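Local atomic coordinates of putative ABC transporter amino acid-binding protein (Sinorhizobium meliloti, PDB entry 2Q88), a protein that binds the compatible solute ectoine and probably hands it to an ABC transporter for uptake in osmoprotection. Residues A[124-135]-A[166-174]. Numbering follows the deposited sequence.
Sequences DAKIGAPGGGTE and RIDVYSLPV. With 4CS ((4S)-2-methyl-1,4,5,6-tetrahydropyrimidine-4-carboxylic acid), chain F.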
loop_
_atom_site.group_PDB
_atom_site.type_symbol
_atom_site.label_atom_id
_atom_site.label_comp_id
_atom_site.label_asym_id
_atom_site.label_seq_id
_atom_site.Cartn_x
_atom_site.Cartn_y
_atom_site.Cartn_z
ATOM N N ASP A 124 24.151 8.493 12.408
ATOM C CA ASP A 124 24.338 9.130 11.105
ATOM C C ASP A 124 23.255 8.732 10.129
ATOM O O ASP A 124 22.973 9.483 9.201
ATOM C CB ASP A 124 25.691 8.776 10.492
ATOM C CG ASP A 124 26.845 9.236 11.333
ATOM O OD1 ASP A 124 26.683 10.196 12.130
ATOM O OD2 ASP A 124 27.962 8.691 11.259
ATOM N N ALA A 125 22.645 7.561 10.345
ATOM C CA ALA A 125 21.767 6.944 9.348
ATOM C C ALA A 125 20.421 7.639 9.234
ATOM O O ALA A 125 19.699 7.800 10.220
ATOM C CB ALA A 125 21.565 5.461 9.651
ATOM N N LYS A 126 20.090 8.053 8.025
ATOM C CA LYS A 126 18.773 8.607 7.772
ATOM C C LYS A 126 18.023 7.668 6.847
ATOM O O LYS A 126 18.571 7.207 5.839
ATOM C CB LYS A 126 18.877 10.007 7.172
ATOM C CG LYS A 126 19.373 11.058 8.150
ATOM C CD LYS A 126 19.294 12.452 7.559
ATOM C CE LYS A 126 19.958 13.462 8.495
ATOM N NZ LYS A 126 20.196 14.764 7.822
ATOM N N ILE A 127 16.768 7.396 7.183
ATOM C CA ILE A 127 15.913 6.581 6.321
ATOM C C ILE A 127 14.805 7.403 5.670
ATOM O O ILE A 127 14.130 8.184 6.343
ATOM C CB ILE A 127 15.322 5.387 7.103
ATOM C CG1 ILE A 127 14.286 4.636 6.244
ATOM C CG2 ILE A 127 14.693 5.840 8.440
ATOM C CD1 ILE A 127 14.065 3.197 6.657
ATOM N N GLY A 128 14.620 7.219 4.366
ATOM C CA GLY A 128 13.516 7.854 3.656
ATOM C C GLY A 128 12.352 6.897 3.582
ATOM O O GLY A 128 12.537 5.692 3.420
ATOM N N ALA A 129 11.138 7.425 3.695
ATOM C CA ALA A 129 9.941 6.584 3.691
ATOM C C ALA A 129 8.717 7.446 3.428
ATOM O O ALA A 129 8.718 8.632 3.761
ATOM C CB ALA A 129 9.796 5.873 5.029
ATOM N N PRO A 130 7.667 6.865 2.857
ATOM C CA PRO A 130 6.432 7.624 2.639
ATOM C C PRO A 130 5.812 8.082 3.959
ATOM O O PRO A 130 5.781 7.326 4.929
ATOM C CB PRO A 130 5.526 6.640 1.892
ATOM C CG PRO A 130 6.105 5.298 2.124
ATOM C CD PRO A 130 7.584 5.489 2.332
ATOM N N GLY A 131 5.360 9.331 3.999
ATOM C CA GLY A 131 4.742 9.903 5.192
ATOM C C GLY A 131 3.434 9.203 5.503
ATOM O O GLY A 131 2.610 8.996 4.610
ATOM N N GLY A 132 3.255 8.836 6.774
ATOM C CA GLY A 132 2.064 8.112 7.226
ATOM C C GLY A 132 2.071 6.637 6.848
ATOM O O GLY A 132 1.060 5.942 7.009
ATOM N N GLY A 133 3.209 6.156 6.350
ATOM C CA GLY A 133 3.331 4.780 5.881
ATOM C C GLY A 133 3.811 3.803 6.937
ATOM O O GLY A 133 4.359 4.207 7.964
ATOM N N THR A 134 3.623 2.509 6.677
ATOM C CA THR A 134 4.088 1.471 7.605
ATOM C C THR A 134 5.582 1.522 7.854
ATOM O O THR A 134 6.020 1.252 8.971
ATOM C CB THR A 134 3.719 0.051 7.123
ATOM O OG1 THR A 134 4.030 -0.083 5.728
ATOM C CG2 THR A 134 2.213 -0.180 7.207
ATOM N N GLU A 135 6.375 1.828 6.823
ATOM C CA GLU A 135 7.838 1.857 6.995
ATOM C C GLU A 135 8.253 2.955 7.947
ATOM O O GLU A 135 9.110 2.745 8.806
ATOM C CB GLU A 135 8.569 2.051 5.666
ATOM C CG GLU A 135 8.277 0.959 4.661
ATOM C CD GLU A 135 6.944 1.166 3.978
ATOM O OE1 GLU A 135 6.408 2.288 4.060
ATOM O OE2 GLU A 135 6.435 0.203 3.368
ATOM N N ARG A 166 21.200 12.243 0.446
ATOM C CA ARG A 166 20.332 12.897 1.428
ATOM C C ARG A 166 19.731 11.887 2.419
ATOM O O ARG A 166 19.347 12.242 3.547
ATOM C CB ARG A 166 19.241 13.720 0.730
ATOM C CG ARG A 166 19.787 14.831 -0.185
ATOM C CD ARG A 166 20.726 15.800 0.513
ATOM N NE ARG A 166 21.476 16.648 -0.418
ATOM C CZ ARG A 166 22.255 17.658 -0.045
ATOM N NH1 ARG A 166 22.385 17.966 1.239
ATOM N NH2 ARG A 166 22.900 18.376 -0.956
ATOM N N ILE A 167 19.655 10.628 1.990
ATOM C CA ILE A 167 19.285 9.519 2.867
ATOM C C ILE A 167 20.262 8.347 2.669
ATOM O O ILE A 167 20.958 8.271 1.654
ATOM C CB ILE A 167 17.812 9.072 2.636
ATOM C CG1 ILE A 167 17.578 8.666 1.174
ATOM C CG2 ILE A 167 16.825 10.173 3.069
ATOM C CD1 ILE A 167 16.166 8.169 0.889
ATOM N N ASP A 168 20.310 7.449 3.639
ATOM C CA ASP A 168 21.156 6.250 3.546
ATOM C C ASP A 168 20.388 4.994 3.132
ATOM O O ASP A 168 20.975 4.003 2.685
ATOM C CB ASP A 168 21.862 6.011 4.868
ATOM C CG ASP A 168 22.752 7.163 5.257
ATOM O OD1 ASP A 168 23.800 7.350 4.593
ATOM O OD2 ASP A 168 22.485 7.944 6.197
ATOM N N VAL A 169 19.078 5.041 3.302
ATOM C CA VAL A 169 18.217 3.916 2.981
ATOM C C VAL A 169 16.853 4.466 2.586
ATOM O O VAL A 169 16.390 5.440 3.166
ATOM C CB VAL A 169 18.100 2.918 4.178
ATOM C CG1 VAL A 169 17.832 3.633 5.487
ATOM C CG2 VAL A 169 17.012 1.885 3.945
ATOM N N TYR A 170 16.224 3.842 1.604
ATOM C CA TYR A 170 14.840 4.164 1.269
ATOM C C TYR A 170 14.024 2.885 1.403
ATOM O O TYR A 170 14.401 1.841 0.874
ATOM C CB TYR A 170 14.766 4.733 -0.142
ATOM C CG TYR A 170 13.367 5.043 -0.666
ATOM C CD1 TYR A 170 12.470 5.800 0.075
ATOM C CD2 TYR A 170 12.966 4.598 -1.925
ATOM C CE1 TYR A 170 11.189 6.097 -0.422
ATOM C CE2 TYR A 170 11.710 4.874 -2.419
ATOM C CZ TYR A 170 10.826 5.621 -1.672
ATOM O OH TYR A 170 9.580 5.907 -2.191
ATOM N N SER A 171 12.919 2.961 2.123
ATOM C CA SER A 171 12.149 1.768 2.433
ATOM C C SER A 171 10.742 1.822 1.838
ATOM O O SER A 171 10.029 2.801 2.030
ATOM C CB SER A 171 12.077 1.564 3.942
ATOM O OG SER A 171 11.468 0.325 4.249
ATOM N N LEU A 172 10.396 0.759 1.104
ATOM C CA LEU A 172 9.062 0.501 0.542
ATOM C C LEU A 172 8.851 -1.011 0.595
ATOM O O LEU A 172 9.795 -1.746 0.920
ATOM C CB LEU A 172 8.995 0.952 -0.923
ATOM C CG LEU A 172 8.901 2.444 -1.260
ATOM C CD1 LEU A 172 8.740 2.622 -2.742
ATOM C CD2 LEU A 172 7.764 3.110 -0.519
ATOM N N PRO A 173 7.645 -1.494 0.290
ATOM C CA PRO A 173 7.430 -2.925 0.085
ATOM C C PRO A 173 8.370 -3.523 -0.964
ATOM O O PRO A 173 8.740 -2.852 -1.925
ATOM C CB PRO A 173 5.967 -2.990 -0.384
ATOM C CG PRO A 173 5.336 -1.827 0.281
ATOM C CD PRO A 173 6.381 -0.735 0.141
ATOM N N VAL A 174 8.788 -4.769 -0.733
ATOM C CA VAL A 174 9.656 -5.523 -1.644
ATOM C C VAL A 174 9.298 -5.335 -3.120
ATOM O O VAL A 174 10.151 -4.982 -3.933
ATOM C CB VAL A 174 9.639 -7.030 -1.283
ATOM C CG1 VAL A 174 10.386 -7.868 -2.325
ATOM C CG2 VAL A 174 10.234 -7.233 0.110
HETATM O O 4CS F . 1.593 2.316 4.832
HETATM C C 4CS F . 1.362 1.508 3.933
HETATM O OXT 4CS F . 0.275 0.918 3.895
HETATM C CA 4CS F . 2.425 1.212 2.883
HETATM C CB 4CS F . 3.187 2.446 2.440
HETATM C CAD 4CS F . 4.263 2.050 1.424
HETATM N NAG 4CS F . 3.630 1.323 0.292
HETATM C CAI 4CS F . 2.447 0.589 0.467
HETATM C CAA 4CS F . 1.802 -0.143 -0.722
HETATM N N 4CS F . 1.820 0.539 1.719
#
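Two neighbouring parallel strands of a periplasmic-binding-protein lobe, 127-129 and 169-173, meet here and carry their C-terminal ends to the ectoine pocket. Gly-128 is held through both flanking peptides: its N donates to Val-169 O (2.8 Å, nearly straight at 172°), and its O accepts Ser-171 N. Farther from the ligand, Asp-168 and the backbone of Lys-126 pair reciprocally. Asp-168 N reaches Lys-126 O at 2.8 Å, while Asp-168 OD2 turns its anti lone pair to Lys-126 N at 3.0 Å; a weak bond from Val-169 N also ends on Lys-126 O.

On the sheet face of Ile-127 and Val-169, toward helix 116-121, Val-169 CG1 presses tightly on Ile-127 CB (3.5 Å). With CG1 anti to the backbone N (chi1 173°), Ile-127 sends CD1 along to Ser-171 CB. On the other face, which helix 174-184 helps cover, Ile-167 CD1 lies against Gly-128 CA; a beta carbon there would collide with it. The edge of the Tyr-170 ring, at CD1, meets Gly-128 C.

Beyond the strands, the type II turn Pro-130 to Gly-133 leads into helix 134-141. In its first residue, Thr-134 N donates to ectoine O (2.7 Å). Glu-135 lays CG against Ser-171 OG, a hydroxyl hydrogen-bonded to Tyr-116 OH and Ala-102 O, then bends at chi2 (79°) to bring its carboxylate up to ectoine CAD. Cutting this side chain back to an alanine is likely to open a gap between Ser-171 and the ligand ring, with CAD and Pro-173 CD losing the carboxylate they rest on. Pro-130 CG touches the same ring carbon, and Pro-173 CD sits 3.4 Å from both ectoine NAG and Glu-135 OE2.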